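Local coordinates for protein Thf1 (Thermosynechococcus elongatus, PDB 5MJW) that may take part in the biogenesis of photosynthetic membranes, as a largely helical member of the THF1 family, at residues Arg58-Phe63 / Thr145-Arg150; Gln116-Arg121 / Gln134-Leu139. All blocks are in the same frame, centred on the assembly; numbering follows the deposited sequence.

Contact 1: residues Arg58-Phe63 / Thr145-Arg150; sequences RVNVDF and TGKYSR
Lys-147 meets the turn at Asn-60 to Phe-63 twice, once through its backbone and once through the stem of its side chain. Its amide N donates to Asp-62 O at 2.9 Å; the N-H points nearly straight at the oxygen (167°), yet the donor stands well above the carbonyl plane. Beside this bond the two residues also touch through their side chains, CB of Asp-62 to CB of Lys-147 at 3.8 Å. Farther out, the side chains of Lys-147 and Asn-60 cross at about a right angle, and CD of Lys-147 comes within 3.2 Å of ND2 of Asn-60. CG of Lys-147 lies anti to the backbone N (chi1 180°), and the chain runs on extended, which brings the CD and CE methylenes over one face of the carboxamide; the last torsion then turns NZ aside. Lys-147 NZ and Asp-62 OD2, 7.0 Å apart, are too distant for a salt bridge.

The second shell fixes the amide. OD1 of Asn-60 accepts from the backbone N of Asp-62 at 2.9 Å, with the donor in the carbonyl plane, so the side chain serves its own turn while one face of it receives the lysine. An alanine at this position is likely to leave the N-H of Asp-62 without its acceptor and to take away the amide face under the lysine methylenes. Behind the turn, the Phe-63 ring meets Phe-69 edge-to-face. The arrangement is an Asx turn overlapping a type I beta turn, here following helix 42-59 and joined at the surface to the loop that leads into helix 150-161.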
loop_
_atom_site.group_PDB
_atom_site.type_symbol
_atom_site.label_atom_id
_atom_site.label_comp_id
_atom_site.label_asym_id
_atom_site.label_seq_id
_atom_site.Cartn_x
_atom_site.Cartn_y
_atom_site.Cartn_z
ATOM N N ARG A 58 1.261 13.018 -7.660
ATOM C CA ARG A 58 2.257 13.863 -7.057
ATOM C C ARG A 58 2.601 15.126 -7.850
ATOM O O ARG A 58 3.119 16.091 -7.288
ATOM C CB ARG A 58 3.476 13.015 -6.846
ATOM C CG ARG A 58 4.442 13.571 -5.873
ATOM C CD ARG A 58 5.370 12.474 -5.401
ATOM N NE ARG A 58 6.623 13.084 -4.984
ATOM C CZ ARG A 58 7.538 13.562 -5.826
ATOM N NH1 ARG A 58 7.380 13.470 -7.154
ATOM N NH2 ARG A 58 8.643 14.110 -5.338
ATOM N N VAL A 59 2.314 15.133 -9.145
ATOM C CA VAL A 59 2.468 16.354 -9.942
ATOM C C VAL A 59 1.302 17.328 -9.725
ATOM O O VAL A 59 1.415 18.517 -10.038
ATOM C CB VAL A 59 2.679 16.046 -11.446
ATOM C CG1 VAL A 59 3.982 15.275 -11.632
ATOM C CG2 VAL A 59 1.494 15.296 -12.059
ATOM N N ASN A 60 0.195 16.808 -9.192
ATOM C CA ASN A 60 -0.972 17.607 -8.814
ATOM C C ASN A 60 -0.645 18.619 -7.695
ATOM O O ASN A 60 -0.034 18.266 -6.684
ATOM C CB ASN A 60 -2.089 16.663 -8.357
ATOM C CG ASN A 60 -3.442 17.323 -8.314
ATOM O OD1 ASN A 60 -3.672 18.255 -7.543
ATOM N ND2 ASN A 60 -4.360 16.821 -9.123
ATOM N N VAL A 61 -1.086 19.863 -7.874
ATOM C CA VAL A 61 -0.777 20.953 -6.935
ATOM C C VAL A 61 -1.459 20.771 -5.558
ATOM O O VAL A 61 -0.966 21.273 -4.554
ATOM C CB VAL A 61 -1.126 22.337 -7.559
ATOM C CG1 VAL A 61 -0.904 23.478 -6.566
ATOM C CG2 VAL A 61 -0.297 22.572 -8.824
ATOM N N ASP A 62 -2.573 20.043 -5.521
ATOM C CA ASP A 62 -3.277 19.732 -4.270
ATOM C C ASP A 62 -2.756 18.505 -3.512
ATOM O O ASP A 62 -3.239 18.223 -2.421
ATOM C CB ASP A 62 -4.779 19.568 -4.542
ATOM C CG ASP A 62 -5.461 20.883 -4.873
ATOM O OD1 ASP A 62 -4.759 21.909 -5.040
ATOM O OD2 ASP A 62 -6.711 20.894 -4.954
ATOM N N PHE A 63 -1.792 17.773 -4.074
ATOM C CA PHE A 63 -1.188 16.647 -3.363
ATOM C C PHE A 63 -0.316 17.151 -2.223
ATOM O O PHE A 63 0.529 18.010 -2.429
ATOM C CB PHE A 63 -0.357 15.764 -4.296
ATOM C CG PHE A 63 0.650 14.892 -3.582
ATOM C CD1 PHE A 63 0.277 13.660 -3.056
ATOM C CD2 PHE A 63 1.976 15.320 -3.423
ATOM C CE1 PHE A 63 1.199 12.860 -2.400
ATOM C CE2 PHE A 63 2.902 14.530 -2.755
ATOM C CZ PHE A 63 2.515 13.292 -2.252
ATOM N N THR A 145 -4.637 15.303 4.739
ATOM C CA THR A 145 -4.271 14.444 3.594
ATOM C C THR A 145 -4.073 15.181 2.261
ATOM O O THR A 145 -3.268 14.733 1.438
ATOM C CB THR A 145 -5.299 13.323 3.350
ATOM O OG1 THR A 145 -6.577 13.888 3.055
ATOM C CG2 THR A 145 -5.411 12.434 4.559
ATOM N N GLY A 146 -4.797 16.285 2.045
ATOM C CA GLY A 146 -4.803 16.987 0.751
ATOM C C GLY A 146 -5.690 16.279 -0.266
ATOM O O GLY A 146 -6.704 15.680 0.107
ATOM N N LYS A 147 -5.313 16.339 -1.545
ATOM C CA LYS A 147 -6.047 15.634 -2.603
ATOM C C LYS A 147 -6.151 14.136 -2.300
ATOM O O LYS A 147 -5.171 13.504 -1.903
ATOM C CB LYS A 147 -5.383 15.825 -3.970
ATOM C CG LYS A 147 -6.101 15.108 -5.114
ATOM C CD LYS A 147 -5.504 15.433 -6.475
ATOM C CE LYS A 147 -5.996 14.459 -7.539
ATOM N NZ LYS A 147 -7.473 14.529 -7.716
ATOM N N TYR A 148 -7.336 13.581 -2.520
ATOM C CA TYR A 148 -7.612 12.202 -2.186
ATOM C C TYR A 148 -7.048 11.238 -3.236
ATOM O O TYR A 148 -7.050 11.526 -4.430
ATOM C CB TYR A 148 -9.119 11.969 -2.006
ATOM C CG TYR A 148 -9.469 10.516 -1.797
ATOM C CD1 TYR A 148 -9.271 9.894 -0.559
ATOM C CD2 TYR A 148 -9.955 9.744 -2.853
ATOM C CE1 TYR A 148 -9.574 8.547 -0.380
ATOM C CE2 TYR A 148 -10.259 8.410 -2.681
ATOM C CZ TYR A 148 -10.065 7.811 -1.450
ATOM O OH TYR A 148 -10.380 6.479 -1.315
ATOM N N SER A 149 -6.585 10.091 -2.747
ATOM C CA SER A 149 -6.040 9.010 -3.553
ATOM C C SER A 149 -6.531 7.722 -2.931
ATOM O O SER A 149 -6.758 7.667 -1.722
ATOM C CB SER A 149 -4.514 9.034 -3.512
ATOM O OG SER A 149 -3.964 7.826 -4.009
ATOM N N ARG A 150 -6.664 6.675 -3.737
ATOM C CA ARG A 150 -7.011 5.368 -3.183
ATOM C C ARG A 150 -5.931 4.820 -2.229
ATOM O O ARG A 150 -6.230 3.976 -1.397
ATOM C CB ARG A 150 -7.420 4.364 -4.280
ATOM C CG ARG A 150 -6.316 3.913 -5.218
ATOM C CD ARG A 150 -5.829 2.512 -4.895
ATOM N NE ARG A 150 -4.505 2.268 -5.455
ATOM C CZ ARG A 150 -3.762 1.186 -5.217
ATOM N NH1 ARG A 150 -4.210 0.196 -4.444
ATOM N NH2 ARG A 150 -2.558 1.084 -5.771
#

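Contact 2: residues Gln116-Arg121 / Gln134-Leu139; sequences QQYQGR and QPSAPL
Tyr-118 reaches across to residues Ser-136 to Leu-139 and sets its hydroxyl among them, joining the loops before and after helix 123-131 in this helical fold. The phenol bridges the two loops by accepting one hydrogen bond and donating another. Its OH donates to OG of Ser-136 at 2.7 Å, and that OG lies at the ring edge, near the ring plane. The same oxygen accepts from the backbone N of Leu-139 at 2.9 Å, a bond bent to 151°. Thus a side-chain hydroxyl and a main-chain amide together hold the phenol oxygen. Ser-136 OG is also hydrogen-bonded to Glu-129 of helix 123-131, so the polar chain continues from tyrosine through serine to carboxylate.

Apolar contacts flank these bonds. The side chains of Tyr-118 and Pro-138 approach from opposite directions, and CD of the proline comes to 3.6 Å from CE2 of the ring. Leu-139 runs obliquely to the phenol and touches it with the root of its side chain, CB lying 3.4 Å from CZ of Tyr-118. The peptide bond before Pro-138 is cis, and the chain folds back there, with Ser-136 and Leu-139 both placed within reach of one oxygen.

Within its own segment the tyrosine has further neighbours. CG of Gln-117 lies over one face toward the rim, while the guanidinium carbon of Arg-121 sits in plane at the edge. With CG of Tyr-118 anti to its carbonyl carbon (chi1 -50°), the ring extends toward the other loop. The arginine in turn presents the face of its guanidinium group to the ring, CD1 of Tyr-118 lying 3.7 Å above that plane.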
loop_
_atom_site.group_PDB
_atom_site.type_symbol
_atom_site.label_atom_id
_atom_site.label_comp_id
_atom_site.label_asym_id
_atom_site.label_seq_id
_atom_site.Cartn_x
_atom_site.Cartn_y
_atom_site.Cartn_z
ATOM N N GLN A 116 2.290 2.063 14.259
ATOM C CA GLN A 116 2.399 0.936 15.210
ATOM C C GLN A 116 2.001 1.348 16.624
ATOM O O GLN A 116 1.373 0.576 17.340
ATOM C CB GLN A 116 3.821 0.360 15.236
ATOM C CG GLN A 116 4.236 -0.371 13.962
ATOM C CD GLN A 116 5.707 -0.770 13.953
ATOM O OE1 GLN A 116 6.341 -0.902 15.005
ATOM N NE2 GLN A 116 6.255 -0.972 12.755
ATOM N N GLN A 117 2.391 2.560 17.008
ATOM C CA GLN A 117 1.852 3.285 18.174
ATOM C C GLN A 117 0.387 2.948 18.534
ATOM O O GLN A 117 0.078 2.753 19.703
ATOM C CB GLN A 117 2.005 4.791 17.903
ATOM C CG GLN A 117 1.520 5.761 18.976
ATOM C CD GLN A 117 1.619 7.210 18.516
ATOM O OE1 GLN A 117 2.246 7.509 17.492
ATOM N NE2 GLN A 117 0.999 8.121 19.271
ATOM N N TYR A 118 -0.493 2.863 17.532
ATOM C CA TYR A 118 -1.934 2.602 17.744
ATOM C C TYR A 118 -2.371 1.125 17.712
ATOM O O TYR A 118 -3.575 0.845 17.716
ATOM C CB TYR A 118 -2.775 3.393 16.728
ATOM C CG TYR A 118 -2.405 4.856 16.647
ATOM C CD1 TYR A 118 -2.553 5.694 17.757
ATOM C CD2 TYR A 118 -1.900 5.404 15.470
ATOM C CE1 TYR A 118 -2.205 7.033 17.694
ATOM C CE2 TYR A 118 -1.553 6.743 15.398
ATOM C CZ TYR A 118 -1.698 7.551 16.513
ATOM O OH TYR A 118 -1.347 8.879 16.436
ATOM N N GLN A 119 -1.418 0.188 17.696
ATOM C CA GLN A 119 -1.736 -1.251 17.748
ATOM C C GLN A 119 -2.529 -1.616 18.998
ATOM O O GLN A 119 -2.138 -1.272 20.113
ATOM C CB GLN A 119 -0.474 -2.122 17.701
ATOM C CG GLN A 119 0.062 -2.374 16.300
ATOM C CD GLN A 119 1.219 -3.357 16.264
ATOM O OE1 GLN A 119 1.468 -4.089 17.224
ATOM N NE2 GLN A 119 1.931 -3.380 15.142
ATOM N N GLY A 120 -3.650 -2.303 18.797
ATOM C CA GLY A 120 -4.461 -2.809 19.896
ATOM C C GLY A 120 -5.308 -1.793 20.644
ATOM O O GLY A 120 -5.921 -2.144 21.651
ATOM N N ARG A 121 -5.364 -0.546 20.178
ATOM C CA ARG A 121 -6.228 0.458 20.806
ATOM C C ARG A 121 -7.651 0.240 20.301
ATOM O O ARG A 121 -7.837 -0.232 19.176
ATOM C CB ARG A 121 -5.775 1.881 20.467
ATOM C CG ARG A 121 -4.370 2.253 20.936
ATOM C CD ARG A 121 -4.329 3.105 22.206
ATOM N NE ARG A 121 -3.445 4.266 22.032
ATOM C CZ ARG A 121 -3.803 5.450 21.522
ATOM N NH1 ARG A 121 -5.056 5.693 21.128
ATOM N NH2 ARG A 121 -2.893 6.415 21.394
ATOM N N GLN A 134 -6.712 17.899 19.474
ATOM C CA GLN A 134 -5.256 17.710 19.594
ATOM C C GLN A 134 -4.821 16.240 19.469
ATOM O O GLN A 134 -4.018 15.750 20.268
ATOM C CB GLN A 134 -4.711 18.352 20.884
ATOM C CG GLN A 134 -5.267 17.807 22.188
ATOM C CD GLN A 134 -4.615 18.446 23.401
ATOM O OE1 GLN A 134 -5.258 19.177 24.149
ATOM N NE2 GLN A 134 -3.334 18.174 23.596
ATOM N N PRO A 135 -5.319 15.547 18.431
ATOM C CA PRO A 135 -4.862 14.190 18.194
ATOM C C PRO A 135 -3.353 14.094 17.959
ATOM O O PRO A 135 -2.762 14.962 17.312
ATOM C CB PRO A 135 -5.610 13.783 16.912
ATOM C CG PRO A 135 -5.937 15.072 16.239
ATOM C CD PRO A 135 -6.225 16.008 17.360
ATOM N N SER A 136 -2.754 13.030 18.473
ATOM C CA SER A 136 -1.343 12.744 18.257
ATOM C C SER A 136 -1.031 12.462 16.787
ATOM O O SER A 136 -1.923 12.192 15.976
ATOM C CB SER A 136 -0.918 11.531 19.091
ATOM O OG SER A 136 -1.590 10.356 18.648
ATOM N N ALA A 137 0.257 12.537 16.470
ATOM C CA ALA A 137 0.777 12.140 15.177
ATOM C C ALA A 137 1.154 10.633 15.256
ATOM O O ALA A 137 1.648 10.181 16.306
ATOM C CB ALA A 137 1.990 13.002 14.811
ATOM N N PRO A 138 0.942 9.851 14.189
ATOM C CA PRO A 138 0.421 10.297 12.897
ATOM C C PRO A 138 -1.112 10.279 12.739
ATOM O O PRO A 138 -1.594 10.509 11.630
ATOM C CB PRO A 138 1.031 9.278 11.942
ATOM C CG PRO A 138 0.986 8.017 12.746
ATOM C CD PRO A 138 1.407 8.456 14.126
ATOM N N LEU A 139 -1.874 10.021 13.802
ATOM C CA LEU A 139 -3.333 9.980 13.681
ATOM C C LEU A 139 -3.913 11.286 13.133
ATOM O O LEU A 139 -4.826 11.259 12.308
ATOM C CB LEU A 139 -3.992 9.626 15.014
ATOM C CG LEU A 139 -5.513 9.560 15.036
ATOM C CD1 LEU A 139 -6.026 8.577 14.000
ATOM C CD2 LEU A 139 -5.992 9.182 16.430
#

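Overall arrangement
The two contacts illustrate how a largely helical chain can be tied together through its loops. Both segments of contact 2 fall between those of contact 1 in the sequence: the order along the chain is 58-63, 116-121, 134-139, then 145-150. Their centres lie about 23 Å apart and their nearest atoms about 8 Å, so the two do not touch. What they share is the connection between helices 123-131 and 150-161, which supplies the second segment of each. Its earlier part turns to the loop before helix 123-131, its later part to the turn that follows helix 42-59. One long connection therefore joins chain-distant and chain-near parts of the same family region.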